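Local coordinates for polysaccharide deacetylase (Ammonifex degensii, PDB 4WCJ), which probably removes N-acetyl groups from poly-beta-1,6-N-acetyl-D-glucosamine as a zinc-dependent family 4 carbohydrate esterase, at residues L94-D99 / V243-V248; Y159-W164 / E179-E184; R202-P207 / E217-Q222. All blocks are in the same frame, centred on the assembly; numbering follows the deposited sequence.

In the fold
All three contacts belong to the single beta/alpha barrel of the deacetylase. The centre of contact 1 lies about 4 Å from the centre of the chain, where strands 91-99 and 242-247 of the parallel sheet meet through their side chains. Contacts 2 and 3, in series along the chain, are both nested inside the loop that contact 1 closes; their centres are about 20 and 15 Å from that of contact 1 and about 12 Å from each other. Helix 179-197 of contact 2 is followed directly by strand 203-205 of contact 3. Contacts 1 and 2 share the zinc ion, through Asp99 and His162, so residues far apart in sequence converge on one metal site.

Contact 1: L94-D99 / V243-V248; sequences LVTFDD and VGRVLV. With ZN (zinc ion), chain B.
Inside the beta/alpha barrel, Arg245 of strand 242-247 reaches over strand 36-42 to Thr96 and Asp98 of strand 91-99. Strand 36-42 pairs with both strands and lies between them, which leaves the link to side chains alone. A bend at chi3 (-63°) brings the NH1/NH2 end of the long arginine chain round to the Asp98 carboxylate.

The ionic part is an end-on, two-nitrogen grip. NH1 of Arg245 donates to OD1 of Asp98 at 2.8 Å, and NH2 of Arg245 donates to OD2 of Asp98, also at 2.8 Å. Both bonds are nearly straight and come on the syn side of their oxygens, but tilted from the carboxylate plane, the one at OD1 more so, in keeping with the 35° between the carboxylate and guanidinium planes. The carboxylate is thereby fixed in rotation.

Hydrogen bonds to uncharged acceptors complete the hold. Arg245 NH1 also donates to Thr96 OG1 at 3.0 Å, with a more bent angle of 144°, and that hydroxyl is in turn bonded to the carbonyl of Leu40. NE of Arg245 is taken by the carbonyl of Thr229, so all three guanidinium nitrogens are engaged in this buried setting.

The metal contacts lie at the end of the strand, in the TFDD sequence of family 4 esterases. Asp99 OD1 binds the zinc ion at 2.2 Å, alongside His157, His162 and two waters. One of these waters donates to Asp98 OD2 at 2.8 Å, coupling the arginine-held carboxylate to the metal sphere; the other donates to Asp99 OD2 at 2.7 Å.

Contact 2: Y159-W164 / E179-E184; sequences YDLHYW and ERLFAE. With ZN (zinc ion), chain B.
The Phe182 ring is approached obliquely by Leu161, with CD1 of Leu161 4.5 Å from CD1 of the phenylalanine. Two other flat groups, those of Tyr163 and Arg180, find partners within their own segments. The edge of the Tyr163 ring meets the carbonyl oxygen of Asp160 in plane, and Tyr163 OH donates to Asp160 OD1 at 2.8 Å. At the edge of the Arg180 guanidinium, also in plane, Glu184 OE2 accepts a weak bond from NE at 3.3 Å. The His162 imidazole gives NE2 to the zinc ion at 2.2 Å, while its ring meets those of His157 and Tyr208.

Leu161 carries the contact. With CG beside the backbone N (chi1 -86°), both methyls are placed against the helix: CD2 lies 3.8 Å from CD2 of Leu181, whereas CD1 comes 4.0 Å from CA of Phe182. His162, next in sequence, is the centre of an inverse gamma turn. Within this loop, then, Leu161 faces the helix and the residue after it binds zinc.

Helix 179-197 also receives the loop's backbone, as Asp185 accepts from N of Tyr159 and of Asp160, and Phe182 continues onto Thr215 and Ile218 of helix 213-221.

Contact 3: R202-P207 / E217-Q222; sequences RYFAYP and EILRTQ
Leu219 projects from helix 213-221 onto Phe204 and Tyr206, two aromatic residues at and just beyond strand 203-205. Its CB bond is directed toward the strand, and CG stands anti to the carbonyl carbon (chi1 -63°), carrying the branch point away from the helix. There the chain forks: one methyl lies over the Phe204 face, the other between the two rings.

CD2 sits over one face of the Phe204 ring in a CH-pi contact, 3.9 Å from the centroid and only 13° off the ring normal. The methyl is thus almost centred on the ring, and its nearest ring atom is Phe204 CD2 at 3.8 Å. The other methyl, CD1, lies in the angle between the two aromatics. It is 3.6 Å from CD1 of Phe204 and 3.7 Å from CZ of Tyr206, and it comes closer still to Tyr206 OH, at 3.4 Å. That last approach is packing against a hydroxyl whose polar partners are Asp216 and Thr215 of the same helix; these bonds hold the tyrosine across the methyl.

The torsions of Phe204 turn its face to the helix, with CG anti to the backbone N (chi1 -174°) and the ring set by a chi2 of -85°. Replacing it with an alanine would probably leave CD2 of Leu219 without its aromatic platform and open a gap between helix and strand.

The buried leucine also touches Val227, on the strand that follows. Strand 203-205, helix 213-221 and the parallel strand 226-229 form a beta-alpha-beta unit, and a helix laid on its strands through such an apolar interface is characteristic of the beta/alpha barrel.

Contact 1: L94-D99 / V243-V248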
# COMPACT_ATOMS: atom_id res chain seq x y z
N LEU A 94 -7.28 1.44 6.55
CA LEU A 94 -7.10 1.18 5.13
C LEU A 94 -6.22 -0.04 4.92
O LEU A 94 -5.12 -0.13 5.48
CB LEU A 94 -6.49 2.39 4.43
CG LEU A 94 -6.15 2.23 2.95
CD1 LEU A 94 -7.39 1.85 2.14
CD2 LEU A 94 -5.54 3.50 2.39
N VAL A 95 -6.70 -0.99 4.12
CA VAL A 95 -5.91 -2.16 3.75
C VAL A 95 -5.08 -1.85 2.50
O VAL A 95 -5.61 -1.36 1.50
CB VAL A 95 -6.81 -3.39 3.48
CG1 VAL A 95 -5.97 -4.57 3.00
CG2 VAL A 95 -7.61 -3.74 4.72
N THR A 96 -3.77 -2.10 2.58
CA THR A 96 -2.91 -1.95 1.40
C THR A 96 -1.99 -3.16 1.21
O THR A 96 -1.61 -3.85 2.17
CB THR A 96 -2.02 -0.66 1.47
OG1 THR A 96 -0.90 -0.87 2.35
CG2 THR A 96 -2.84 0.54 1.92
N PHE A 97 -1.63 -3.40 -0.05
CA PHE A 97 -0.67 -4.42 -0.44
C PHE A 97 0.44 -3.82 -1.29
O PHE A 97 0.15 -3.02 -2.18
CB PHE A 97 -1.35 -5.54 -1.25
CG PHE A 97 -2.15 -6.49 -0.41
CD1 PHE A 97 -3.39 -6.14 0.07
CD2 PHE A 97 -1.64 -7.74 -0.11
CE1 PHE A 97 -4.12 -7.02 0.84
CE2 PHE A 97 -2.37 -8.63 0.66
CZ PHE A 97 -3.60 -8.27 1.14
N ASP A 98 1.68 -4.23 -1.03
CA ASP A 98 2.84 -3.82 -1.84
C ASP A 98 3.39 -4.93 -2.72
O ASP A 98 3.55 -6.04 -2.25
CB ASP A 98 3.99 -3.34 -0.95
CG ASP A 98 3.76 -1.95 -0.39
OD1 ASP A 98 2.66 -1.38 -0.61
OD2 ASP A 98 4.68 -1.44 0.28
N ASP A 99 3.67 -4.57 -3.98
CA ASP A 99 4.54 -5.25 -4.97
C ASP A 99 3.78 -5.72 -6.21
O ASP A 99 4.10 -5.30 -7.33
CB ASP A 99 5.32 -6.43 -4.37
CG ASP A 99 6.37 -5.98 -3.38
OD1 ASP A 99 6.55 -4.76 -3.25
OD2 ASP A 99 7.00 -6.83 -2.72
N VAL A 243 1.52 9.38 4.63
CA VAL A 243 0.75 8.36 5.34
C VAL A 243 1.62 7.26 5.94
O VAL A 243 2.27 6.50 5.22
CB VAL A 243 -0.28 7.68 4.41
CG1 VAL A 243 -1.28 6.90 5.23
CG2 VAL A 243 -1.00 8.71 3.55
N GLY A 244 1.60 7.14 7.26
CA GLY A 244 2.38 6.10 7.93
C GLY A 244 1.65 4.76 7.98
O GLY A 244 0.50 4.68 8.41
N ARG A 245 2.32 3.70 7.53
CA ARG A 245 1.68 2.39 7.48
C ARG A 245 2.34 1.41 8.44
O ARG A 245 3.55 1.48 8.69
CB ARG A 245 1.72 1.80 6.06
CG ARG A 245 1.06 2.64 4.98
CD ARG A 245 1.08 1.89 3.66
NE ARG A 245 2.46 1.67 3.22
CZ ARG A 245 2.81 0.83 2.26
NH1 ARG A 245 1.89 0.11 1.63
NH2 ARG A 245 4.09 0.70 1.93
N VAL A 246 1.53 0.50 8.97
CA VAL A 246 2.01 -0.60 9.79
C VAL A 246 2.27 -1.83 8.94
O VAL A 246 1.35 -2.40 8.37
CB VAL A 246 0.99 -0.98 10.89
CG1 VAL A 246 1.53 -2.15 11.72
CG2 VAL A 246 0.68 0.23 11.77
N LEU A 247 3.53 -2.25 8.85
CA LEU A 247 3.83 -3.51 8.17
C LEU A 247 3.30 -4.65 9.03
O LEU A 247 3.77 -4.84 10.16
CB LEU A 247 5.35 -3.66 7.95
CG LEU A 247 5.79 -4.93 7.21
CD1 LEU A 247 5.43 -4.83 5.73
CD2 LEU A 247 7.28 -5.20 7.40
N VAL A 248 2.33 -5.40 8.52
CA VAL A 248 1.73 -6.49 9.28
C VAL A 248 2.70 -7.67 9.43
O VAL A 248 3.17 -8.24 8.44
CB VAL A 248 0.43 -7.00 8.65
CG1 VAL A 248 -0.19 -8.10 9.50
CG2 VAL A 248 -0.55 -5.84 8.46
ZN ZN B . 7.70 -3.46 -1.95
O HOH W 1 6.93 -3.16 0.20
O HOH W 2 8.33 -5.32 -0.86

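Contact 2: Y159-W164 / E179-E184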
# COMPACT_ATOMS: atom_id res chain seq x y z
N TYR A 159 8.21 2.08 -11.09
CA TYR A 159 8.11 1.24 -12.29
C TYR A 159 9.04 0.03 -12.19
O TYR A 159 8.62 -1.13 -12.31
CB TYR A 159 8.43 2.04 -13.56
CG TYR A 159 8.34 1.21 -14.83
CD1 TYR A 159 7.12 1.02 -15.46
CD2 TYR A 159 9.46 0.61 -15.39
CE1 TYR A 159 7.02 0.26 -16.61
CE2 TYR A 159 9.37 -0.15 -16.54
CZ TYR A 159 8.15 -0.32 -17.14
OH TYR A 159 8.05 -1.08 -18.29
N ASP A 160 10.33 0.29 -12.01
CA ASP A 160 11.30 -0.79 -11.84
C ASP A 160 12.53 -0.30 -11.08
O ASP A 160 13.66 -0.35 -11.57
CB ASP A 160 11.69 -1.36 -13.21
CG ASP A 160 12.54 -2.63 -13.10
OD1 ASP A 160 12.43 -3.35 -12.08
OD2 ASP A 160 13.31 -2.90 -14.04
N LEU A 161 12.29 0.17 -9.86
CA LEU A 161 13.38 0.65 -9.01
C LEU A 161 13.29 0.05 -7.61
O LEU A 161 13.78 0.62 -6.64
CB LEU A 161 13.36 2.19 -8.93
CG LEU A 161 14.11 2.95 -10.03
CD1 LEU A 161 14.13 4.44 -9.75
CD2 LEU A 161 15.53 2.43 -10.18
N HIS A 162 12.67 -1.13 -7.51
CA HIS A 162 12.52 -1.82 -6.24
C HIS A 162 13.75 -2.66 -5.95
O HIS A 162 13.69 -3.90 -5.84
CB HIS A 162 11.27 -2.69 -6.25
CG HIS A 162 10.74 -3.01 -4.89
ND1 HIS A 162 11.47 -3.70 -3.95
CD2 HIS A 162 9.53 -2.76 -4.33
CE1 HIS A 162 10.73 -3.85 -2.86
NE2 HIS A 162 9.56 -3.28 -3.06
N TYR A 163 14.88 -1.99 -5.83
CA TYR A 163 16.15 -2.65 -5.60
C TYR A 163 16.89 -2.02 -4.43
O TYR A 163 16.79 -0.80 -4.20
CB TYR A 163 17.01 -2.61 -6.86
CG TYR A 163 16.36 -3.24 -8.07
CD1 TYR A 163 16.41 -4.61 -8.27
CD2 TYR A 163 15.68 -2.46 -9.00
CE1 TYR A 163 15.81 -5.19 -9.38
CE2 TYR A 163 15.07 -3.04 -10.11
CZ TYR A 163 15.14 -4.40 -10.29
OH TYR A 163 14.55 -4.98 -11.39
N TRP A 164 17.62 -2.85 -3.70
CA TRP A 164 18.36 -2.43 -2.52
C TRP A 164 19.86 -2.50 -2.75
O TRP A 164 20.38 -3.50 -3.24
CB TRP A 164 17.96 -3.31 -1.32
CG TRP A 164 18.67 -2.95 -0.06
CD1 TRP A 164 19.84 -3.47 0.41
CD2 TRP A 164 18.25 -1.99 0.91
NE1 TRP A 164 20.18 -2.88 1.61
CE2 TRP A 164 19.21 -1.97 1.94
CE3 TRP A 164 17.14 -1.13 1.01
CZ2 TRP A 164 19.10 -1.14 3.05
CZ3 TRP A 164 17.04 -0.31 2.11
CH2 TRP A 164 18.02 -0.32 3.12
N GLU A 179 18.36 11.33 -8.49
CA GLU A 179 17.06 12.02 -8.47
C GLU A 179 16.43 12.10 -9.86
O GLU A 179 15.20 12.06 -9.99
CB GLU A 179 17.19 13.43 -7.87
CG GLU A 179 18.49 14.13 -8.17
CD GLU A 179 19.55 13.87 -7.11
OE1 GLU A 179 20.28 12.87 -7.25
OE2 GLU A 179 19.64 14.65 -6.14
N ARG A 180 17.26 12.19 -10.89
CA ARG A 180 16.79 12.17 -12.27
C ARG A 180 16.17 10.81 -12.60
O ARG A 180 15.05 10.74 -13.13
CB ARG A 180 17.94 12.48 -13.22
CG ARG A 180 17.61 12.35 -14.71
CD ARG A 180 18.85 12.68 -15.53
NE ARG A 180 18.69 12.44 -16.96
CZ ARG A 180 19.63 12.70 -17.86
NH1 ARG A 180 19.40 12.45 -19.15
NH2 ARG A 180 20.79 13.21 -17.49
N LEU A 181 16.90 9.74 -12.30
CA LEU A 181 16.44 8.38 -12.53
C LEU A 181 15.12 8.12 -11.82
O LEU A 181 14.24 7.44 -12.36
CB LEU A 181 17.50 7.37 -12.07
CG LEU A 181 17.08 5.90 -12.01
CD1 LEU A 181 16.74 5.36 -13.40
CD2 LEU A 181 18.13 5.02 -11.32
N PHE A 182 14.98 8.66 -10.62
CA PHE A 182 13.75 8.46 -9.86
C PHE A 182 12.58 9.17 -10.51
O PHE A 182 11.45 8.66 -10.53
CB PHE A 182 13.91 8.94 -8.42
CG PHE A 182 12.66 8.78 -7.60
CD1 PHE A 182 12.31 7.54 -7.09
CD2 PHE A 182 11.83 9.86 -7.35
CE1 PHE A 182 11.16 7.38 -6.34
CE2 PHE A 182 10.68 9.71 -6.60
CZ PHE A 182 10.34 8.46 -6.10
N ALA A 183 12.84 10.36 -11.03
CA ALA A 183 11.81 11.15 -11.68
C ALA A 183 11.33 10.45 -12.95
O ALA A 183 10.13 10.39 -13.21
CB ALA A 183 12.31 12.54 -11.99
N GLU A 184 12.28 9.92 -13.72
CA GLU A 184 11.96 9.30 -15.00
C GLU A 184 11.19 8.00 -14.78
O GLU A 184 10.22 7.71 -15.49
CB GLU A 184 13.23 9.05 -15.81
CG GLU A 184 13.70 10.28 -16.57
CD GLU A 184 15.20 10.31 -16.82
OE1 GLU A 184 15.93 9.46 -16.24
OE2 GLU A 184 15.66 11.19 -17.58
ZN ZN B . 7.70 -3.46 -1.95
O HOH W 2 8.33 -5.32 -0.86
O HOH W 1 6.93 -3.16 0.20

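Contact 3: R202-P207 / E217-Q222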
# COMPACT_ATOMS: atom_id res chain seq x y z
N ARG A 202 -3.08 8.53 -8.17
CA ARG A 202 -2.98 9.48 -7.06
C ARG A 202 -2.00 9.06 -5.95
O ARG A 202 -1.50 9.90 -5.19
CB ARG A 202 -4.37 9.70 -6.45
CG ARG A 202 -5.38 10.32 -7.39
CD ARG A 202 -6.73 10.56 -6.71
NE ARG A 202 -6.74 11.75 -5.85
CZ ARG A 202 -6.85 13.00 -6.31
NH1 ARG A 202 -6.87 14.02 -5.46
NH2 ARG A 202 -6.94 13.23 -7.61
N TYR A 203 -1.71 7.76 -5.86
CA TYR A 203 -1.05 7.24 -4.66
C TYR A 203 0.27 6.53 -4.93
O TYR A 203 0.37 5.74 -5.86
CB TYR A 203 -2.01 6.30 -3.94
CG TYR A 203 -3.37 6.92 -3.75
CD1 TYR A 203 -3.50 8.18 -3.18
CD2 TYR A 203 -4.52 6.27 -4.16
CE1 TYR A 203 -4.73 8.77 -3.01
CE2 TYR A 203 -5.76 6.85 -3.99
CZ TYR A 203 -5.86 8.10 -3.42
OH TYR A 203 -7.11 8.69 -3.26
N PHE A 204 1.26 6.80 -4.08
CA PHE A 204 2.58 6.20 -4.22
C PHE A 204 3.07 5.61 -2.90
O PHE A 204 2.86 6.19 -1.84
CB PHE A 204 3.59 7.25 -4.72
CG PHE A 204 4.95 6.70 -5.04
CD1 PHE A 204 5.92 6.55 -4.04
CD2 PHE A 204 5.29 6.36 -6.33
CE1 PHE A 204 7.16 6.05 -4.33
CE2 PHE A 204 6.55 5.86 -6.63
CZ PHE A 204 7.48 5.70 -5.64
N ALA A 205 3.74 4.46 -2.98
CA ALA A 205 4.37 3.83 -1.81
C ALA A 205 5.84 3.60 -2.07
O ALA A 205 6.22 3.01 -3.08
CB ALA A 205 3.69 2.52 -1.46
N TYR A 206 6.68 4.09 -1.16
CA TYR A 206 8.13 3.89 -1.26
C TYR A 206 8.51 2.45 -1.00
O TYR A 206 8.16 1.90 0.04
CB TYR A 206 8.87 4.77 -0.26
CG TYR A 206 8.97 6.25 -0.61
CD1 TYR A 206 9.64 6.67 -1.75
CD2 TYR A 206 8.43 7.21 0.23
CE1 TYR A 206 9.75 8.02 -2.06
CE2 TYR A 206 8.54 8.56 -0.07
CZ TYR A 206 9.20 8.96 -1.21
OH TYR A 206 9.32 10.30 -1.50
N PRO A 207 9.25 1.83 -1.93
CA PRO A 207 9.87 0.55 -1.60
C PRO A 207 10.82 0.74 -0.42
O PRO A 207 11.52 1.76 -0.36
CB PRO A 207 10.62 0.17 -2.88
CG PRO A 207 9.94 0.96 -3.97
CD PRO A 207 9.54 2.25 -3.31
N GLU A 217 9.35 15.71 -3.21
CA GLU A 217 9.04 16.84 -4.08
C GLU A 217 8.80 16.37 -5.51
O GLU A 217 7.92 16.88 -6.20
CB GLU A 217 10.17 17.88 -4.03
CG GLU A 217 10.03 19.01 -5.03
CD GLU A 217 8.83 19.91 -4.74
OE1 GLU A 217 8.18 19.73 -3.69
OE2 GLU A 217 8.57 20.81 -5.56
N ILE A 218 9.59 15.40 -5.96
CA ILE A 218 9.39 14.83 -7.28
C ILE A 218 7.98 14.25 -7.36
O ILE A 218 7.23 14.52 -8.32
CB ILE A 218 10.44 13.76 -7.60
CG1 ILE A 218 11.80 14.43 -7.82
CG2 ILE A 218 10.04 12.97 -8.83
CD1 ILE A 218 12.95 13.45 -7.89
N LEU A 219 7.59 13.48 -6.35
CA LEU A 219 6.23 12.95 -6.31
C LEU A 219 5.17 14.06 -6.32
O LEU A 219 4.15 13.95 -7.01
CB LEU A 219 6.04 12.06 -5.08
CG LEU A 219 6.93 10.82 -5.04
CD1 LEU A 219 6.73 10.05 -3.74
CD2 LEU A 219 6.66 9.94 -6.26
N ARG A 220 5.40 15.13 -5.56
CA ARG A 220 4.42 16.20 -5.49
C ARG A 220 4.23 16.83 -6.87
O ARG A 220 3.10 17.02 -7.33
CB ARG A 220 4.82 17.27 -4.48
CG ARG A 220 3.72 18.28 -4.19
CD ARG A 220 4.25 19.51 -3.46
NE ARG A 220 5.19 20.27 -4.30
CZ ARG A 220 4.82 21.19 -5.18
NH1 ARG A 220 3.54 21.48 -5.36
NH2 ARG A 220 5.75 21.83 -5.89
N THR A 221 5.35 17.14 -7.53
CA THR A 221 5.28 17.81 -8.82
C THR A 221 4.73 16.89 -9.90
O THR A 221 4.22 17.36 -10.91
CB THR A 221 6.66 18.35 -9.27
OG1 THR A 221 7.53 17.25 -9.58
CG2 THR A 221 7.28 19.20 -8.18
N GLN A 222 4.80 15.58 -9.67
CA GLN A 222 4.21 14.64 -10.62
C GLN A 222 2.77 14.29 -10.25
O GLN A 222 2.19 13.36 -10.82
CB GLN A 222 5.07 13.38 -10.72
CG GLN A 222 6.33 13.61 -11.51
CD GLN A 222 7.02 12.33 -11.90
OE1 GLN A 222 6.38 11.30 -12.09
NE2 GLN A 222 8.34 12.38 -12.02